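Local coordinates for conserved hypothetical protein (Agrobacterium tumefaciens, PDB 2FEX), which is of unknown function but belongs to the DJ-1/PfpI family, a branch of the class I glutamine amidotransferase-like superfamily, at residues T2-L8 with I64-P70; Y56-P61 with L86-F90; L96-I100 with F161-I165. All blocks are in the same frame, centred on the assembly; numbering follows the deposited sequence. Where two conformers were deposited one is given.

Contact 1: T2-L8 with I64-P70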
ATOM      1  N   THR A   2      -6.694 -20.586   5.229  1.00 30.54           N
ATOM      2  CA  THR A   2      -6.521 -19.512   6.177  1.00 25.43           C
ATOM      3  C   THR A   2      -7.310 -18.328   5.616  1.00 22.44           C
ATOM      4  O   THR A   2      -7.247 -18.071   4.415  1.00 21.03           O
ATOM      5  CB  THR A   2      -5.031 -19.111   6.326  1.00 26.29           C
ATOM      6  OG1 THR A   2      -4.296 -20.222   6.869  1.00 26.99           O
ATOM      7  CG2 THR A   2      -4.874 -17.935   7.212  1.00 25.15           C
ATOM      8  N   ARG A   3      -8.028 -17.622   6.494  1.00 20.22           N
ATOM      9  CA  ARG A   3      -8.809 -16.459   6.073  0.50 19.11           C
ATOM     10  C   ARG A   3      -8.510 -15.302   7.012  1.00 17.13           C
ATOM     11  O   ARG A   3      -8.479 -15.486   8.236  1.00 17.66           O
ATOM     12  CB  ARG A   3     -10.311 -16.744   6.143  0.50 19.11           C
ATOM     13  CG  ARG A   3     -10.889 -17.728   5.137  0.50 19.48           C
ATOM     14  CD  ARG A   3     -12.435 -17.839   5.370  0.50 22.66           C
ATOM     15  NE  ARG A   3     -13.233 -17.019   4.459  0.50 24.16           N
ATOM     16  CZ  ARG A   3     -14.435 -16.511   4.725  0.50 28.25           C
ATOM     17  NH1 ARG A   3     -15.017 -16.700   5.914  0.50 28.52           N
ATOM     18  NH2 ARG A   3     -15.066 -15.791   3.796  0.50 29.23           N
ATOM     19  N   ILE A   4      -8.287 -14.111   6.435  1.00 15.91           N
ATOM     20  CA  ILE A   4      -7.916 -12.973   7.252  1.00 13.62           C
ATOM     21  C   ILE A   4      -8.947 -11.910   6.942  1.00 14.38           C
ATOM     22  O   ILE A   4      -9.171 -11.607   5.759  1.00 14.20           O
ATOM     23  CB  ILE A   4      -6.516 -12.430   6.863  1.00 13.56           C
ATOM     24  CG1 ILE A   4      -5.411 -13.515   7.160  1.00 14.36           C
ATOM     25  CG2 ILE A   4      -6.205 -11.061   7.562  1.00 14.09           C
ATOM     26  CD1 ILE A   4      -3.954 -13.031   6.738  1.00 15.61           C
ATOM     27  N   ALA A   5      -9.519 -11.297   7.973  1.00 14.15           N
ATOM     28  CA  ALA A   5     -10.414 -10.158   7.797  1.00 13.37           C
ATOM     29  C   ALA A   5      -9.591  -8.881   7.957  1.00 12.66           C
ATOM     30  O   ALA A   5      -8.811  -8.721   8.934  1.00 13.93           O
ATOM     31  CB  ALA A   5     -11.507 -10.177   8.884  1.00 13.59           C
ATOM     32  N   ILE A   6      -9.804  -7.959   7.032  1.00 11.95           N
ATOM     33  CA  ILE A   6      -9.118  -6.667   7.094  1.00 10.93           C
ATOM     34  C   ILE A   6     -10.213  -5.618   7.285  1.00 11.27           C
ATOM     35  O   ILE A   6     -11.118  -5.457   6.436  1.00 11.61           O
ATOM     36  CB  ILE A   6      -8.283  -6.385   5.811  1.00 11.45           C
ATOM     37  CG1 ILE A   6      -7.158  -7.473   5.784  1.00 11.05           C
ATOM     38  CG2 ILE A   6      -7.749  -4.925   5.900  1.00 12.88           C
ATOM     39  CD1 ILE A   6      -6.199  -7.267   4.631  1.00 13.59           C
ATOM     40  N   ALA A   7     -10.161  -4.944   8.437  1.00 11.91           N
ATOM     41  CA  ALA A   7     -11.237  -4.028   8.821  1.00 11.32           C
ATOM     42  C   ALA A   7     -10.884  -2.619   8.333  1.00 12.16           C
ATOM     43  O   ALA A   7     -10.168  -1.865   9.023  1.00 11.98           O
ATOM     44  CB  ALA A   7     -11.421  -4.026  10.393  1.00 13.15           C
ATOM     45  N   LEU A   8     -11.394  -2.287   7.150  1.00 10.47           N
ATOM     46  CA  LEU A   8     -11.221  -0.945   6.565  1.00 10.07           C
ATOM     47  C   LEU A   8     -12.152   0.060   7.211  1.00 11.23           C
ATOM     48  O   LEU A   8     -13.085  -0.287   7.981  1.00 13.24           O
ATOM     49  CB  LEU A   8     -11.567  -1.013   5.043  1.00 10.73           C
ATOM     50  CG  LEU A   8     -10.711  -2.009   4.216  1.00 10.07           C
ATOM     51  CD1 LEU A   8     -11.207  -2.038   2.728  1.00 11.16           C
ATOM     52  CD2 LEU A   8      -9.132  -1.728   4.323  1.00 11.75           C
ATOM     53  N   ILE A  64     -12.853 -17.184  10.574  1.00 21.37           N
ATOM     54  CA  ILE A  64     -11.800 -16.209  10.196  1.00 19.25           C
ATOM     55  C   ILE A  64     -10.658 -16.343  11.202  1.00 19.01           C
ATOM     56  O   ILE A  64     -10.879 -16.261  12.393  1.00 18.63           O
ATOM     57  CB  ILE A  64     -12.355 -14.799  10.178  1.00 18.06           C
ATOM     58  CG1 ILE A  64     -13.491 -14.694   9.101  1.00 19.84           C
ATOM     59  CG2 ILE A  64     -11.191 -13.745  10.032  1.00 15.64           C
ATOM     60  CD1 ILE A  64     -14.205 -13.353   9.149  1.00 19.36           C
ATOM     61  N   ASP A  65      -9.457 -16.574  10.682  1.00 15.89           N
ATOM     62  CA  ASP A  65      -8.271 -16.838  11.486  1.00 17.19           C
ATOM     63  C   ASP A  65      -7.620 -15.593  12.151  1.00 17.14           C
ATOM     64  O   ASP A  65      -6.902 -15.717  13.143  1.00 17.13           O
ATOM     65  CB  ASP A  65      -7.244 -17.554  10.613  1.00 17.42           C
ATOM     66  CG  ASP A  65      -7.782 -18.867  10.097  1.00 21.43           C
ATOM     67  OD1 ASP A  65      -7.819 -19.823  10.907  1.00 26.33           O
ATOM     68  OD2 ASP A  65      -8.269 -18.925   8.946  1.00 24.72           O
ATOM     69  N   ALA A  66      -7.837 -14.414  11.564  1.00 15.36           N
ATOM     70  CA  ALA A  66      -7.141 -13.204  12.037  1.00 14.87           C
ATOM     71  C   ALA A  66      -7.954 -11.985  11.677  1.00 14.39           C
ATOM     72  O   ALA A  66      -8.629 -11.969  10.640  1.00 15.07           O
ATOM     73  CB  ALA A  66      -5.734 -13.133  11.412  1.00 15.19           C
ATOM     74  N   LEU A  67      -7.896 -10.991  12.550  1.00 12.98           N
ATOM     75  CA  LEU A  67      -8.533  -9.683  12.327  1.00 13.37           C
ATOM     76  C   LEU A  67      -7.421  -8.648  12.274  1.00 13.38           C
ATOM     77  O   LEU A  67      -6.640  -8.467  13.227  1.00 13.20           O
ATOM     78  CB  LEU A  67      -9.444  -9.370  13.501  1.00 14.26           C
ATOM     79  CG  LEU A  67     -10.012  -7.964  13.541  1.00 14.94           C
ATOM     80  CD1 LEU A  67     -10.983  -7.816  12.318  1.00 16.79           C
ATOM     81  CD2 LEU A  67     -10.759  -7.720  14.877  1.00 15.08           C
ATOM     82  N   VAL A  68      -7.324  -7.963  11.142  1.00 12.47           N
ATOM     83  CA  VAL A  68      -6.211  -7.011  10.898  1.00 11.71           C
ATOM     84  C   VAL A  68      -6.827  -5.649  10.687  1.00 10.88           C
ATOM     85  O   VAL A  68      -7.717  -5.499   9.837  1.00 13.65           O
ATOM     86  CB  VAL A  68      -5.401  -7.411   9.647  1.00 13.31           C
ATOM     87  CG1 VAL A  68      -4.358  -6.339   9.312  1.00 13.96           C
ATOM     88  CG2 VAL A  68      -4.725  -8.775   9.893  1.00 14.04           C
ATOM     89  N   ILE A  69      -6.395  -4.687  11.500  1.00 10.20           N
ATOM     90  CA  ILE A  69      -7.012  -3.347  11.497  1.00 10.78           C
ATOM     91  C   ILE A  69      -5.972  -2.294  11.058  1.00 12.22           C
ATOM     92  O   ILE A  69      -5.070  -1.955  11.833  1.00 12.22           O
ATOM     93  CB  ILE A  69      -7.638  -3.010  12.872  1.00 11.12           C
ATOM     94  CG1 ILE A  69      -8.479  -4.171  13.393  1.00 13.79           C
ATOM     95  CG2 ILE A  69      -8.421  -1.707  12.756  1.00 12.36           C
ATOM     96  CD1 ILE A  69      -8.974  -3.896  14.828  1.00 14.87           C
ATOM     97  N   PRO A  70      -6.069  -1.780   9.804  1.00 12.20           N
ATOM     98  CA  PRO A  70      -5.143  -0.706   9.406  1.00 11.62           C
ATOM     99  C   PRO A  70      -5.509   0.624  10.104  1.00 10.58           C
ATOM    100  O   PRO A  70      -6.691   0.855  10.516  1.00 11.71           O
ATOM    101  CB  PRO A  70      -5.384  -0.509   7.878  1.00 12.70           C
ATOM    102  CG  PRO A  70      -6.872  -1.031   7.704  1.00 11.54           C
ATOM    103  CD  PRO A  70      -6.992  -2.200   8.730  1.00 13.37           C
TER
HETATM  104  O   HOH W   1      -9.443   0.469  10.143  1.00 11.71           O
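Asp65 bonds to both the N and the O of Arg3, where parallel strands 3-7 and 66-69 come together in the central sheet of this DJ-1/PfpI fold. Leaving the backbone, Asp65 CB rests against Arg3 O (3.4 Å), the same oxygen that accepts the bond from Asp65 N. CG, turned to lie beside its own backbone N (chi1 -60°), then carries the carboxylate back toward Arg3. At the tip, OD2 takes the Arg3 N-H on its anti lone pair, 2.8 Å from N with 160° at the hydrogen, and also sits close to Thr2 CA. The other oxygen, OD1, makes a long, weak ion pair with Arg95, while the Arg3 guanidinium turns elsewhere, to Glu31. Regular parallel pairing follows: Ala5 bonds through N to Ala66 O and through O to Val68 N (2.8 Å), and Ala7 N continues it to Val68 O. On one face of the sheet Ile4 CG2 meets Val68 CG2 at 3.6 Å; on the other the small CB of Ala5 fits against Ile64 CG2. Past the last strand bond, a water lies within hydrogen-bonding distance of both segments, 2.7 Å from Ala7 O and 2.8 Å from Pro70 O.

Contact 2: Y56-P61 with L86-F90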
ATOM      1  N   TYR A  56     -18.544  -5.116   9.580  1.00 13.11           N
ATOM      2  CA  TYR A  56     -17.867  -5.581  10.809  1.00 13.02           C
ATOM      3  C   TYR A  56     -18.772  -6.569  11.570  1.00 13.57           C
ATOM      4  O   TYR A  56     -18.276  -7.563  12.110  1.00 14.58           O
ATOM      5  CB  TYR A  56     -17.596  -4.412  11.740  1.00 12.26           C
ATOM      6  CG  TYR A  56     -16.408  -3.529  11.389  1.00 10.67           C
ATOM      7  CD1 TYR A  56     -15.852  -3.527  10.095  1.00 12.99           C
ATOM      8  CD2 TYR A  56     -15.931  -2.591  12.349  1.00 12.11           C
ATOM      9  CE1 TYR A  56     -14.767  -2.646   9.800  1.00 13.46           C
ATOM     10  CE2 TYR A  56     -14.893  -1.722  12.081  1.00 12.31           C
ATOM     11  CZ  TYR A  56     -14.321  -1.727  10.812  1.00 13.02           C
ATOM     12  OH  TYR A  56     -13.290  -0.891  10.521  1.00 14.68           O
ATOM     13  N   ASP A  57     -20.089  -6.293  11.606  1.00 14.27           N
ATOM     14  CA  ASP A  57     -20.943  -7.085  12.465  0.50 15.28           C
ATOM     15  C   ASP A  57     -21.164  -8.491  11.870  1.00 16.15           C
ATOM     16  O   ASP A  57     -21.643  -9.372  12.578  1.00 18.34           O
ATOM     17  CB  ASP A  57     -22.275  -6.372  12.659  0.50 16.19           C
ATOM     18  CG  ASP A  57     -22.955  -6.087  11.331  0.50 16.90           C
ATOM     19  OD1 ASP A  57     -22.546  -5.126  10.633  0.50 19.60           O
ATOM     20  OD2 ASP A  57     -23.846  -6.856  10.953  0.50 24.21           O
ATOM     21  N   ALA A  58     -20.794  -8.695  10.610  1.00 15.07           N
ATOM     22  CA  ALA A  58     -20.911 -10.019  10.015  1.00 16.53           C
ATOM     23  C   ALA A  58     -19.623 -10.846  10.122  1.00 17.68           C
ATOM     24  O   ALA A  58     -19.603 -12.025   9.681  1.00 21.04           O
ATOM     25  CB  ALA A  58     -21.313  -9.911   8.524  1.00 18.56           C
ATOM     26  N   LEU A  59     -18.560 -10.264  10.658  1.00 15.72           N
ATOM     27  CA  LEU A  59     -17.309 -11.019  10.757  1.00 14.42           C
ATOM     28  C   LEU A  59     -17.434 -12.043  11.898  1.00 15.81           C
ATOM     29  O   LEU A  59     -17.683 -11.655  13.067  1.00 17.12           O
ATOM     30  CB  LEU A  59     -16.145 -10.054  11.040  1.00 14.88           C
ATOM     31  CG  LEU A  59     -15.861  -9.042   9.931  1.00 10.77           C
ATOM     32  CD1 LEU A  59     -14.742  -8.113  10.401  1.00 12.27           C
ATOM     33  CD2 LEU A  59     -15.375  -9.811   8.617  1.00 14.76           C
ATOM     34  N   ASP A  60     -17.253 -13.329  11.581  1.00 16.52           N
ATOM     35  CA  ASP A  60     -17.446 -14.374  12.574  1.00 17.55           C
ATOM     36  C   ASP A  60     -16.102 -15.120  12.743  1.00 18.22           C
ATOM     37  O   ASP A  60     -15.582 -15.702  11.778  1.00 18.01           O
ATOM     38  CB  ASP A  60     -18.561 -15.292  12.094  1.00 18.60           C
ATOM     39  CG  ASP A  60     -18.959 -16.298  13.119  1.00 22.47           C
ATOM     40  OD1 ASP A  60     -18.100 -16.615  13.980  1.00 21.05           O
ATOM     41  OD2 ASP A  60     -20.122 -16.800  13.023  1.00 22.23           O
ATOM     42  N   PRO A  61     -15.542 -15.069  13.950  1.00 19.08           N
ATOM     43  CA  PRO A  61     -14.223 -15.704  14.171  1.00 19.41           C
ATOM     44  C   PRO A  61     -14.259 -17.234  14.048  1.00 21.47           C
ATOM     45  O   PRO A  61     -13.207 -17.871  13.965  1.00 21.10           O
ATOM     46  CB  PRO A  61     -13.822 -15.220  15.574  1.00 20.74           C
ATOM     47  CG  PRO A  61     -15.189 -15.107  16.285  1.00 19.66           C
ATOM     48  CD  PRO A  61     -16.055 -14.466  15.189  1.00 18.93           C
ATOM     49  N   LEU A  86     -16.143  -6.233  18.373  1.00 14.36           N
ATOM     50  CA  LEU A  86     -15.454  -6.990  17.308  1.00 13.52           C
ATOM     51  C   LEU A  86     -14.156  -7.594  17.853  1.00 14.14           C
ATOM     52  O   LEU A  86     -13.896  -8.796  17.691  1.00 14.03           O
ATOM     53  CB  LEU A  86     -15.148  -6.032  16.155  1.00 13.95           C
ATOM     54  CG  LEU A  86     -14.413  -6.649  14.982  1.00 13.30           C
ATOM     55  CD1 LEU A  86     -15.184  -7.836  14.320  1.00 14.76           C
ATOM     56  CD2 LEU A  86     -14.108  -5.651  13.912  1.00 17.22           C
ATOM     57  N   VAL A  87     -13.358  -6.781  18.541  1.00 12.91           N
ATOM     58  CA  VAL A  87     -12.089  -7.299  19.040  1.00 15.21           C
ATOM     59  C   VAL A  87     -12.316  -8.414  20.069  1.00 15.57           C
ATOM     60  O   VAL A  87     -11.657  -9.465  20.008  1.00 16.60           O
ATOM     61  CB  VAL A  87     -11.241  -6.151  19.590  1.00 14.26           C
ATOM     62  CG1 VAL A  87     -10.042  -6.659  20.406  1.00 16.34           C
ATOM     63  CG2 VAL A  87     -10.773  -5.293  18.438  1.00 13.75           C
ATOM     64  N   LYS A  88     -13.241  -8.174  20.991  1.00 15.60           N
ATOM     65  CA  LYS A  88     -13.579  -9.197  22.025  1.00 17.72           C
ATOM     66  C   LYS A  88     -14.052 -10.513  21.380  1.00 18.16           C
ATOM     67  O   LYS A  88     -13.641 -11.583  21.805  1.00 17.55           O
ATOM     68  CB  LYS A  88     -14.565  -8.652  23.048  1.00 18.62           C
ATOM     69  CG  LYS A  88     -14.906  -9.668  24.177  1.00 23.74           C
ATOM     70  CD  LYS A  88     -15.699  -9.014  25.275  1.00 29.05           C
ATOM     71  CE  LYS A  88     -16.151 -10.014  26.358  1.00 29.76           C
ATOM     72  NZ  LYS A  88     -15.158 -11.092  26.700  1.00 32.05           N
ATOM     73  N   ARG A  89     -14.918 -10.416  20.373  1.00 16.56           N
ATOM     74  CA  ARG A  89     -15.403 -11.581  19.629  1.00 17.68           C
ATOM     75  C   ARG A  89     -14.227 -12.437  19.140  1.00 17.30           C
ATOM     76  O   ARG A  89     -14.215 -13.639  19.311  1.00 17.84           O
ATOM     77  CB  ARG A  89     -16.312 -11.134  18.449  1.00 17.81           C
ATOM     78  CG  ARG A  89     -17.004 -12.226  17.617  1.00 20.01           C
ATOM     79  CD  ARG A  89     -17.949 -11.663  16.474  1.00 16.82           C
ATOM     80  NE  ARG A  89     -18.500 -10.342  16.783  1.00 20.48           N
ATOM     81  CZ  ARG A  89     -18.650  -9.365  15.900  1.00 20.91           C
ATOM     82  NH1 ARG A  89     -18.325  -9.540  14.651  1.00 19.21           N
ATOM     83  NH2 ARG A  89     -19.140  -8.200  16.271  1.00 29.46           N
ATOM     84  N   PHE A  90     -13.255 -11.782  18.521  1.00 16.09           N
ATOM     85  CA  PHE A  90     -12.062 -12.461  17.993  1.00 16.42           C
ATOM     86  C   PHE A  90     -11.124 -12.989  19.081  1.00 16.41           C
ATOM     87  O   PHE A  90     -10.657 -14.146  19.021  1.00 16.11           O
ATOM     88  CB  PHE A  90     -11.364 -11.549  16.964  1.00 15.24           C
ATOM     89  CG  PHE A  90     -11.967 -11.668  15.613  1.00 14.02           C
ATOM     90  CD1 PHE A  90     -13.220 -11.099  15.345  1.00 16.12           C
ATOM     91  CD2 PHE A  90     -11.354 -12.502  14.635  1.00 16.77           C
ATOM     92  CE1 PHE A  90     -13.819 -11.272  14.055  1.00 17.41           C
ATOM     93  CE2 PHE A  90     -11.911 -12.698  13.381  1.00 21.38           C
ATOM     94  CZ  PHE A  90     -13.167 -12.094  13.073  1.00 17.50           C
TER
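Tyr56 O is gripped by two donors that arrive from opposite faces of its carbonyl plane: Leu59 N at 3.1 Å, closing the short 3-10 turn, and Arg89 NH1 at 3.2 Å from helix 84-92. The same NH1 makes its shorter bond to Leu59 O at 2.7 Å, NH1 lying in the plane of that carbonyl. Both oxygens sit at the edge of the guanidinium, near its plane, so the two bonds fix the rotation of the group. The Arg89 side chain starts extended, with CG anti to the backbone N (chi1 -175°), and bends at chi3 to bring NH1 inward. Its aliphatic part is used too: CG presses on Pro61 CD at 3.4 Å, the two side chains meeting at about a right angle.

Two residues on from Leu59, Pro61 CB stands over the centre of the Phe90 ring in a CH-pi contact, 3.8 Å from the centroid and 10° off the normal. Leu59 CB comes to the edge of that ring, at CE1. Leu86 splits its branches, CD1 touching Leu59 CD1 and CD2 approaching the Tyr56 ring, whose OH bonds to Leu8 O. The loop that leads toward strand 66-69 is thus fixed to the helix through main-chain carbonyls and a proline, and the arginine's positive charge probably polarises both carbonyls it bridges.

Contact 3: L96-I100 with F161-I165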
ATOM      1  N   LEU A  96      -5.846 -14.298  16.260  1.00 15.17           N
ATOM      2  CA  LEU A  96      -4.916 -13.169  16.119  1.00 15.04           C
ATOM      3  C   LEU A  96      -5.672 -11.857  15.910  1.00 16.02           C
ATOM      4  O   LEU A  96      -6.581 -11.819  15.075  1.00 15.05           O
ATOM      5  CB  LEU A  96      -4.056 -13.405  14.855  1.00 15.41           C
ATOM      6  CG  LEU A  96      -3.135 -12.274  14.410  1.00 17.25           C
ATOM      7  CD1 LEU A  96      -2.136 -11.997  15.571  1.00 21.44           C
ATOM      8  CD2 LEU A  96      -2.366 -12.726  13.146  1.00 18.41           C
ATOM      9  N   VAL A  97      -5.297 -10.815  16.647  1.00 14.11           N
ATOM     10  CA  VAL A  97      -5.830  -9.454  16.378  1.00 13.73           C
ATOM     11  C   VAL A  97      -4.605  -8.559  16.103  1.00 13.78           C
ATOM     12  O   VAL A  97      -3.664  -8.625  16.888  1.00 13.57           O
ATOM     13  CB  VAL A  97      -6.669  -8.910  17.543  1.00 15.71           C
ATOM     14  CG1 VAL A  97      -7.027  -7.448  17.296  1.00 16.81           C
ATOM     15  CG2 VAL A  97      -7.947  -9.741  17.632  1.00 15.79           C
ATOM     16  N   ALA A  98      -4.589  -7.794  15.006  1.00 13.04           N
ATOM     17  CA  ALA A  98      -3.359  -7.037  14.633  1.00 12.37           C
ATOM     18  C   ALA A  98      -3.847  -5.619  14.354  1.00 13.25           C
ATOM     19  O   ALA A  98      -4.883  -5.426  13.643  1.00 14.20           O
ATOM     20  CB  ALA A  98      -2.735  -7.591  13.370  1.00 13.13           C
ATOM     21  N   GLY A  99      -3.106  -4.636  14.856  1.00 12.79           N
ATOM     22  CA  GLY A  99      -3.457  -3.236  14.602  1.00 11.87           C
ATOM     23  C   GLY A  99      -2.197  -2.439  14.375  1.00 12.73           C
ATOM     24  O   GLY A  99      -1.204  -2.632  15.077  1.00 12.89           O
ATOM     25  N   ILE A 100      -2.269  -1.548  13.378  1.00 10.74           N
ATOM     26  CA  ILE A 100      -1.112  -0.709  13.016  1.00 11.51           C
ATOM     27  C   ILE A 100      -1.489   0.779  13.113  1.00 13.31           C
ATOM     28  O   ILE A 100      -2.684   1.212  12.849  1.00 13.51           O
ATOM     29  CB  ILE A 100      -0.587  -1.140  11.626  1.00 11.86           C
ATOM     30  CG1 ILE A 100       0.567  -0.219  11.176  1.00 11.81           C
ATOM     31  CG2 ILE A 100      -1.762  -1.089  10.575  1.00 10.61           C
ATOM     32  CD1 ILE A 100       1.393  -0.870   9.992  1.00 12.15           C
ATOM     33  N   PHE A 161       4.991  -5.451  10.160  1.00 12.93           N
ATOM     34  CA  PHE A 161       3.577  -5.733  10.528  1.00 12.17           C
ATOM     35  C   PHE A 161       3.115  -6.972   9.725  1.00 12.88           C
ATOM     36  O   PHE A 161       2.589  -7.959  10.307  1.00 13.14           O
ATOM     37  CB  PHE A 161       2.718  -4.523  10.180  1.00 12.29           C
ATOM     38  CG  PHE A 161       1.274  -4.625  10.665  1.00 12.12           C
ATOM     39  CD1 PHE A 161       0.976  -4.817  12.009  1.00 11.68           C
ATOM     40  CD2 PHE A 161       0.232  -4.478   9.730  1.00 13.03           C
ATOM     41  CE1 PHE A 161      -0.395  -4.805  12.452  1.00 12.15           C
ATOM     42  CE2 PHE A 161      -1.149  -4.469  10.162  1.00 11.85           C
ATOM     43  CZ  PHE A 161      -1.438  -4.688  11.520  1.00 13.22           C
ATOM     44  N   ALA A 162       3.364  -6.946   8.405  1.00 13.80           N
ATOM     45  CA  ALA A 162       2.959  -8.074   7.579  1.00 13.59           C
ATOM     46  C   ALA A 162       3.665  -9.374   7.979  1.00 13.90           C
ATOM     47  O   ALA A 162       3.029 -10.441   8.074  1.00 14.38           O
ATOM     48  CB  ALA A 162       3.179  -7.773   6.098  1.00 13.70           C
ATOM     49  N   VAL A 163       4.965  -9.279   8.225  1.00 13.29           N
ATOM     50  CA  VAL A 163       5.773 -10.485   8.527  1.00 14.51           C
ATOM     51  C   VAL A 163       5.237 -11.076   9.856  1.00 14.90           C
ATOM     52  O   VAL A 163       5.066 -12.293   9.955  1.00 15.27           O
ATOM     53  CB  VAL A 163       7.247 -10.112   8.675  1.00 14.42           C
ATOM     54  CG1 VAL A 163       8.020 -11.246   9.367  1.00 17.24           C
ATOM     55  CG2 VAL A 163       7.826  -9.690   7.296  1.00 15.20           C
ATOM     56  N   GLU A 164       4.957 -10.224  10.859  1.00 14.41           N
ATOM     57  CA  GLU A 164       4.544 -10.776  12.174  1.00 15.05           C
ATOM     58  C   GLU A 164       3.145 -11.424  12.092  1.00 14.84           C
ATOM     59  O   GLU A 164       2.882 -12.419  12.778  1.00 15.82           O
ATOM     60  CB  GLU A 164       4.573  -9.717  13.276  1.00 15.99           C
ATOM     61  CG  GLU A 164       5.984  -9.230  13.621  1.00 15.80           C
ATOM     62  CD  GLU A 164       6.879 -10.333  14.251  1.00 19.07           C
ATOM     63  OE1 GLU A 164       6.396 -11.445  14.655  1.00 20.38           O
ATOM     64  OE2 GLU A 164       8.106 -10.087  14.324  1.00 21.63           O
ATOM     65  N   ILE A 165       2.268 -10.880  11.229  1.00 13.77           N
ATOM     66  CA  ILE A 165       0.942 -11.476  11.034  1.00 13.97           C
ATOM     67  C   ILE A 165       1.114 -12.836  10.402  1.00 15.26           C
ATOM     68  O   ILE A 165       0.539 -13.851  10.886  1.00 16.91           O
ATOM     69  CB  ILE A 165       0.066 -10.580  10.143  1.00 13.50           C
ATOM     70  CG1 ILE A 165      -0.287  -9.318  10.970  1.00 13.23           C
ATOM     71  CG2 ILE A 165      -1.201 -11.298   9.641  1.00 12.62           C
ATOM     72  CD1 ILE A 165      -0.831  -8.131  10.164  1.00 13.63           C
TER
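Ile100 packs over one face of the Phe161 ring, its CB above the centre, 3.6 Å from the centroid and 10° off the normal. The two methyl ends spread across that face, CG2 to CE2 at 3.5 Å and CD1 to CD2 and CG. The opposite face is closed by Ile165 CD1 from the same helix, one turn on, so the ring is held between two isoleucines. At its outer end the ring reaches the strand backbone, with CE1 3.5 Å from Gly99 O and the Ala98-Gly99 peptide near the plane of the ring. Ala98 CB touches CZ obliquely at 3.7 Å and also meets Ile165 CD1 at 3.8 Å. What drives Phe161 so far forward is its first torsion, CG anti to the backbone N (chi1 -173°), which sends the ring straight from the helix to the strand.

Farther along, the Leu96 and Ile165 side chains cross at about a right angle, CD2 to CG2 4.0 Å. Leu96, Ala98 and Ile100, every second residue, thus look to the helix, as expected where a helix runs over a sheet in this alpha/beta sandwich. Here helix and strand run almost exactly antiparallel, at 177°, with axes 9.9 Å apart. Gly99 begins a Gly-x-Cys-x-Ala pattern consistent with the nucleophile elbow of this superfamily, so the Phe161 ring would pack against the backbone at its first residue.

In the next shell, Val68 of the neighbouring strand touches both Phe161 and Ile165, and Val151 and Ala153 of strand 150-153 reach Phe161 too. Leu20 of helix 18-27 also touches Ile165, while Ala98 is hydrogen-bonded through its backbone to Leu67 and Ile69.

Overall arrangement
Contacts 1 and 3 include strands of the central sheet, and contact 2 packs against one of its faces. Contact 1 pairs two of the inner strands, and strand 66-69 pairs with strand 96-100 of contact 3 through Ala98, their centres 9 Å apart. Contact 2, centred about 10 Å from contact 1 and 16 Å from contact 3, lies on the face where Leu67 meets helix 84-92, whereas helix 158-168 of contact 3 packs on the opposite face, against Val68. Along the chain contacts 1 and 2 interleave, and contact 3 comes after both. Helices on both faces of one sheet make an alpha/beta sandwich; strand 96-100 runs into a pattern consistent with a nucleophile elbow.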